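Local coordinates for thylakoid lumenal 15 kDa protein 1, chloroplastic (Arabidopsis thaliana, PDB 3N90), which is of unknown function but builds a right-handed quadrilateral beta helix from pentapeptide repeats in the chloroplast thylakoid lumen, at residues Q10-S24 / R30-K44. The protein carries 2 engineered substitutions. Numbering follows the deposited sequence.
Sequences QGVTRGQDLSGKDFS and RQDFKTSILRQANFK. With SO4 (sulfate ion), chain B.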
loop_
_atom_site.group_PDB
_atom_site.type_symbol
_atom_site.label_atom_id
_atom_site.label_comp_id
_atom_site.label_asym_id
_atom_site.label_seq_id
_atom_site.Cartn_x
_atom_site.Cartn_y
_atom_site.Cartn_z
ATOM N N GLN A 10 -10.893 14.079 7.243
ATOM C CA GLN A 10 -9.437 13.838 7.287
ATOM C C GLN A 10 -8.940 13.780 8.737
ATOM O O GLN A 10 -7.983 13.052 9.049
ATOM C CB GLN A 10 -8.688 14.895 6.491
ATOM C CG GLN A 10 -9.032 14.926 4.983
ATOM C CD GLN A 10 -8.569 13.688 4.223
ATOM O OE1 GLN A 10 -8.474 12.589 4.780
ATOM N NE2 GLN A 10 -8.248 13.872 2.947
ATOM N N GLY A 11 -9.630 14.505 9.627
ATOM C CA GLY A 11 -9.233 14.535 11.061
ATOM C C GLY A 11 -9.423 13.213 11.781
ATOM O O GLY A 11 -8.850 12.978 12.866
ATOM N N VAL A 12 -10.214 12.338 11.168
ATOM C CA VAL A 12 -10.535 11.051 11.715
ATOM C C VAL A 12 -9.368 10.080 11.486
ATOM O O VAL A 12 -9.127 9.185 12.291
ATOM C CB VAL A 12 -11.819 10.489 11.059
ATOM C CG1 VAL A 12 -12.031 9.029 11.405
ATOM C CG2 VAL A 12 -13.043 11.364 11.389
ATOM N N THR A 13 -8.640 10.289 10.386
ATOM C CA THR A 13 -7.641 9.332 9.954
ATOM C C THR A 13 -6.194 9.836 10.104
ATOM O O THR A 13 -5.249 9.028 10.150
ATOM C CB THR A 13 -7.939 8.871 8.505
ATOM O OG1 THR A 13 -7.997 10.014 7.652
ATOM C CG2 THR A 13 -9.286 8.106 8.434
ATOM N N ARG A 14 -5.996 11.142 10.196
ATOM C CA ARG A 14 -4.634 11.666 10.203
ATOM C C ARG A 14 -4.019 11.704 11.618
ATOM O O ARG A 14 -4.638 12.257 12.544
ATOM C CB ARG A 14 -4.578 13.029 9.502
ATOM C CG ARG A 14 -5.113 14.148 10.334
ATOM C CD ARG A 14 -5.263 15.448 9.566
ATOM N NE ARG A 14 -6.196 16.333 10.281
ATOM C CZ ARG A 14 -6.861 17.345 9.725
ATOM N NH1 ARG A 14 -6.705 17.621 8.429
ATOM N NH2 ARG A 14 -7.686 18.081 10.464
ATOM N N GLY A 15 -2.811 11.154 11.769
ATOM C CA GLY A 15 -2.080 11.171 13.046
ATOM C C GLY A 15 -2.890 10.500 14.152
ATOM O O GLY A 15 -2.970 11.008 15.294
ATOM N N GLN A 16 -3.515 9.381 13.800
ATOM C CA GLN A 16 -4.352 8.634 14.749
ATOM C C GLN A 16 -3.838 7.219 14.968
ATOM O O GLN A 16 -3.164 6.653 14.101
ATOM C CB GLN A 16 -5.781 8.580 14.231
ATOM C CG GLN A 16 -6.460 9.952 14.176
ATOM C CD GLN A 16 -6.619 10.585 15.539
ATOM O OE1 GLN A 16 -6.850 9.905 16.530
ATOM N NE2 GLN A 16 -6.497 11.895 15.591
ATOM N N ASP A 17 -4.167 6.639 16.127
ATOM C CA ASP A 17 -3.895 5.229 16.341
ATOM C C ASP A 17 -5.099 4.434 15.884
ATOM O O ASP A 17 -6.138 4.435 16.556
ATOM C CB ASP A 17 -3.578 4.948 17.820
ATOM C CG ASP A 17 -3.183 3.485 18.061
ATOM O OD1 ASP A 17 -3.366 2.635 17.154
ATOM O OD2 ASP A 17 -2.640 3.187 19.147
ATOM N N LEU A 18 -4.960 3.787 14.723
ATOM C CA LEU A 18 -6.010 3.036 14.087
ATOM C C LEU A 18 -5.586 1.586 13.925
ATOM O O LEU A 18 -6.023 0.886 13.008
ATOM C CB LEU A 18 -6.337 3.661 12.705
ATOM C CG LEU A 18 -6.875 5.093 12.754
ATOM C CD1 LEU A 18 -7.076 5.621 11.322
ATOM C CD2 LEU A 18 -8.176 5.158 13.536
ATOM N N SER A 19 -4.754 1.101 14.842
ATOM C CA SER A 19 -4.362 -0.301 14.783
ATOM C C SER A 19 -5.623 -1.200 14.814
ATOM O O SER A 19 -6.596 -0.905 15.537
ATOM C CB SER A 19 -3.448 -0.692 15.940
ATOM O OG SER A 19 -2.393 0.220 16.147
ATOM N N GLY A 20 -5.598 -2.251 13.999
ATOM C CA GLY A 20 -6.619 -3.289 13.981
ATOM C C GLY A 20 -7.962 -2.820 13.465
ATOM O O GLY A 20 -8.950 -3.548 13.606
ATOM N N LYS A 21 -8.025 -1.628 12.857
ATOM C CA LYS A 21 -9.307 -1.110 12.394
ATOM C C LYS A 21 -9.683 -1.669 11.025
ATOM O O LYS A 21 -8.801 -1.988 10.192
ATOM C CB LYS A 21 -9.377 0.415 12.425
ATOM C CG LYS A 21 -9.129 1.064 13.802
ATOM C CD LYS A 21 -9.974 0.419 14.894
ATOM C CE LYS A 21 -10.221 1.343 16.072
ATOM N NZ LYS A 21 -11.418 0.824 16.833
ATOM N N ASP A 22 -10.988 -1.826 10.802
ATOM C CA ASP A 22 -11.450 -2.458 9.567
ATOM C C ASP A 22 -11.979 -1.444 8.564
ATOM O O ASP A 22 -13.044 -0.867 8.733
ATOM C CB ASP A 22 -12.467 -3.586 9.865
ATOM C CG ASP A 22 -12.757 -4.461 8.649
ATOM O OD1 ASP A 22 -12.531 -4.015 7.501
ATOM O OD2 ASP A 22 -13.221 -5.617 8.841
ATOM N N PHE A 23 -11.180 -1.200 7.520
ATOM C CA PHE A 23 -11.548 -0.318 6.438
ATOM C C PHE A 23 -11.816 -1.095 5.128
ATOM O O PHE A 23 -11.843 -0.498 4.059
ATOM C CB PHE A 23 -10.410 0.673 6.172
ATOM C CG PHE A 23 -10.211 1.707 7.258
ATOM C CD1 PHE A 23 -11.018 2.852 7.308
ATOM C CD2 PHE A 23 -9.229 1.533 8.247
ATOM C CE1 PHE A 23 -10.836 3.841 8.322
ATOM C CE2 PHE A 23 -9.057 2.489 9.260
ATOM C CZ PHE A 23 -9.852 3.659 9.280
ATOM N N SER A 24 -12.004 -2.405 5.224
ATOM C CA SER A 24 -12.082 -3.259 4.024
ATOM C C SER A 24 -13.231 -2.810 3.112
ATOM O O SER A 24 -14.324 -2.484 3.588
ATOM C CB SER A 24 -12.219 -4.731 4.421
ATOM O OG SER A 24 -13.340 -4.883 5.272
ATOM N N ARG A 30 -7.945 9.573 -1.631
ATOM C CA ARG A 30 -7.226 10.709 -1.073
ATOM C C ARG A 30 -7.423 10.909 0.449
ATOM O O ARG A 30 -7.192 11.979 0.959
ATOM C CB ARG A 30 -7.534 12.000 -1.861
ATOM C CG ARG A 30 -6.965 11.893 -3.303
ATOM C CD ARG A 30 -7.475 13.055 -4.136
ATOM N NE ARG A 30 -6.883 13.071 -5.479
ATOM C CZ ARG A 30 -7.494 13.521 -6.566
ATOM N NH1 ARG A 30 -8.755 13.938 -6.498
ATOM N NH2 ARG A 30 -6.844 13.525 -7.733
ATOM N N GLN A 31 -7.783 9.819 1.121
ATOM C CA GLN A 31 -7.806 9.794 2.587
ATOM C C GLN A 31 -6.397 10.080 3.140
ATOM O O GLN A 31 -5.372 9.570 2.609
ATOM C CB GLN A 31 -8.291 8.446 3.077
ATOM C CG GLN A 31 -8.838 8.515 4.516
ATOM C CD GLN A 31 -10.100 9.354 4.636
ATOM O OE1 GLN A 31 -10.957 9.341 3.728
ATOM N NE2 GLN A 31 -10.236 10.086 5.762
ATOM N N ASP A 32 -6.349 10.898 4.202
ATOM C CA ASP A 32 -5.096 11.323 4.822
ATOM C C ASP A 32 -4.818 10.410 6.043
ATOM O O ASP A 32 -5.401 10.578 7.098
ATOM C CB ASP A 32 -5.171 12.799 5.277
ATOM C CG ASP A 32 -3.817 13.350 5.735
ATOM O OD1 ASP A 32 -2.819 12.577 5.836
ATOM O OD2 ASP A 32 -3.713 14.579 5.983
ATOM N N PHE A 33 -3.947 9.432 5.868
ATOM C CA PHE A 33 -3.461 8.620 6.989
ATOM C C PHE A 33 -2.011 8.979 7.344
ATOM O O PHE A 33 -1.280 8.127 7.893
ATOM C CB PHE A 33 -3.485 7.125 6.631
ATOM C CG PHE A 33 -4.841 6.571 6.471
ATOM C CD1 PHE A 33 -5.595 6.187 7.581
ATOM C CD2 PHE A 33 -5.368 6.376 5.204
ATOM C CE1 PHE A 33 -6.869 5.621 7.399
ATOM C CE2 PHE A 33 -6.650 5.839 5.026
ATOM C CZ PHE A 33 -7.396 5.454 6.099
ATOM N N LYS A 34 -1.577 10.208 7.050
ATOM C CA LYS A 34 -0.212 10.609 7.402
ATOM C C LYS A 34 0.067 10.384 8.893
ATOM O O LYS A 34 -0.736 10.791 9.735
ATOM C CB LYS A 34 0.017 12.091 7.069
ATOM C CG LYS A 34 1.379 12.590 7.494
ATOM C CD LYS A 34 1.594 13.942 6.782
ATOM C CE LYS A 34 2.851 14.597 7.276
ATOM N NZ LYS A 34 2.921 16.079 7.037
ATOM N N THR A 35 1.190 9.728 9.160
ATOM C CA THR A 35 1.728 9.445 10.498
ATOM C C THR A 35 0.663 8.804 11.410
ATOM O O THR A 35 0.643 9.041 12.638
ATOM C CB THR A 35 2.526 10.665 11.110
ATOM O OG1 THR A 35 3.263 10.276 12.283
ATOM C CG2 THR A 35 1.634 11.908 11.419
ATOM N N SER A 36 -0.211 7.994 10.807
ATOM C CA SER A 36 -1.087 7.161 11.629
ATOM C C SER A 36 -0.489 5.791 11.912
ATOM O O SER A 36 0.399 5.306 11.198
ATOM C CB SER A 36 -2.451 7.023 11.001
ATOM O OG SER A 36 -3.100 8.265 11.116
ATOM N N ILE A 37 -0.992 5.152 12.985
ATOM C CA ILE A 37 -0.629 3.777 13.279
ATOM C C ILE A 37 -1.743 2.890 12.744
ATOM O O ILE A 37 -2.924 3.059 13.085
ATOM C CB ILE A 37 -0.459 3.521 14.810
ATOM C CG1 ILE A 37 0.506 4.518 15.443
ATOM C CG2 ILE A 37 0.034 2.084 14.999
ATOM C CD1 ILE A 37 0.642 4.305 16.983
ATOM N N LEU A 38 -1.372 1.990 11.846
ATOM C CA LEU A 38 -2.308 1.141 11.122
ATOM C C LEU A 38 -1.913 -0.332 11.196
ATOM O O LEU A 38 -2.143 -1.102 10.240
ATOM C CB LEU A 38 -2.466 1.616 9.658
ATOM C CG LEU A 38 -3.280 2.909 9.529
ATOM C CD1 LEU A 38 -2.947 3.583 8.191
ATOM C CD2 LEU A 38 -4.752 2.600 9.632
ATOM N N ARG A 39 -1.249 -0.716 12.304
ATOM C CA ARG A 39 -0.815 -2.089 12.451
ATOM C C ARG A 39 -2.031 -2.992 12.445
ATOM O O ARG A 39 -3.047 -2.705 13.123
ATOM C CB ARG A 39 -0.049 -2.323 13.757
ATOM C CG ARG A 39 1.186 -1.567 13.921
ATOM C CD ARG A 39 1.982 -2.268 15.064
ATOM N NE ARG A 39 3.298 -1.883 14.733
ATOM C CZ ARG A 39 4.414 -2.550 14.790
ATOM N NH1 ARG A 39 4.574 -3.808 15.261
ATOM N NH2 ARG A 39 5.416 -1.866 14.334
ATOM N N GLN A 40 -1.916 -4.054 11.661
ATOM C CA GLN A 40 -2.991 -5.035 11.453
ATOM C C GLN A 40 -4.305 -4.473 10.916
ATOM O O GLN A 40 -5.352 -5.109 11.067
ATOM C CB GLN A 40 -3.287 -5.777 12.767
ATOM C CG GLN A 40 -2.133 -6.546 13.330
ATOM C CD GLN A 40 -1.182 -5.735 14.210
ATOM O OE1 GLN A 40 -1.601 -4.953 15.082
ATOM N NE2 GLN A 40 0.113 -5.944 14.001
ATOM N N ALA A 41 -4.281 -3.277 10.321
ATOM C CA ALA A 41 -5.503 -2.676 9.806
ATOM C C ALA A 41 -5.923 -3.464 8.584
ATOM O O ALA A 41 -5.079 -4.025 7.898
ATOM C CB ALA A 41 -5.310 -1.209 9.433
ATOM N N ASN A 42 -7.222 -3.472 8.315
ATOM C CA ASN A 42 -7.782 -4.161 7.163
ATOM C C ASN A 42 -8.222 -3.182 6.079
ATOM O O ASN A 42 -9.215 -2.461 6.237
ATOM C CB ASN A 42 -8.991 -4.993 7.611
ATOM C CG ASN A 42 -9.477 -5.967 6.537
ATOM O OD1 ASN A 42 -8.979 -5.987 5.416
ATOM N ND2 ASN A 42 -10.479 -6.774 6.900
ATOM N N PHE A 43 -7.446 -3.113 4.994
ATOM C CA PHE A 43 -7.832 -2.323 3.809
ATOM C C PHE A 43 -8.133 -3.212 2.606
ATOM O O PHE A 43 -8.007 -2.766 1.481
ATOM C CB PHE A 43 -6.725 -1.333 3.385
ATOM C CG PHE A 43 -6.469 -0.205 4.387
ATOM C CD1 PHE A 43 -7.277 0.934 4.388
ATOM C CD2 PHE A 43 -5.444 -0.300 5.319
ATOM C CE1 PHE A 43 -7.064 1.992 5.267
ATOM C CE2 PHE A 43 -5.222 0.762 6.246
ATOM C CZ PHE A 43 -6.051 1.905 6.207
ATOM N N LYS A 44 -8.502 -4.468 2.833
ATOM C CA LYS A 44 -8.671 -5.381 1.687
ATOM C C LYS A 44 -9.701 -4.830 0.712
ATOM O O LYS A 44 -10.802 -4.471 1.125
ATOM C CB LYS A 44 -9.072 -6.783 2.162
ATOM C CG LYS A 44 -9.306 -7.767 1.007
ATOM C CD LYS A 44 -9.363 -9.198 1.530
ATOM C CE LYS A 44 -9.313 -10.175 0.365
ATOM N NZ LYS A 44 -9.205 -11.569 0.841
HETATM S S SO4 B . -13.115 15.672 3.935
HETATM O O1 SO4 B . -12.417 16.229 5.095
HETATM O O2 SO4 B . -14.333 16.426 3.634
HETATM O O3 SO4 B . -13.554 14.302 4.270
HETATM O O4 SO4 B . -12.253 15.674 2.777
HETATM O O HOH W 1 -5.618 16.536 6.184
#
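With its chi1 at 56°, Thr13 sets OG1 between its own backbone N and carbonyl carbon and turns it onto the 30-44 coil, where it accepts from Gln31 NE2 (2.9 Å), which lies with the hydroxyl in its amide plane, and donates to Asp32 O (2.7 Å) from above the carbonyl plane. Gln10, bent at chi2 (-67°), brings its amide to the same backbone: OE1 accepts from Asp32 N at 2.8 Å while NE2 gives a nearly straight bond to Arg30 O at 2.9 Å, so both ends of the amide are used and its rotation is fixed. Ser36 OG accepts from Gln16 N (2.9 Å); its approach to Thr13 O is so short that its exact length is doubtful. Further along, backbone bonds couple the coils, from Ile37 N to Gln16 O and from Leu18 N to Ile37 O, a pattern that returns at Lys21, Asn42 and Phe23. In the interior the edge of Phe33 meets the face of Phe23, planes at 82°, whereas Phe43 lies almost parallel to Phe23 but slid aside, with CD1 3.6 Å from Phe23 CB. Leu38 CD2 packs against Leu18 CB at 3.6 Å. Outside, Asx turns at Asp17, Asp22, Asp32 and Asn42 shape the chain. Successive coils stacked in register around inward-facing Leu and Phe side chains, with type II turns at corners, are the hallmark of the pentapeptide-repeat right-handed quadrilateral beta helix.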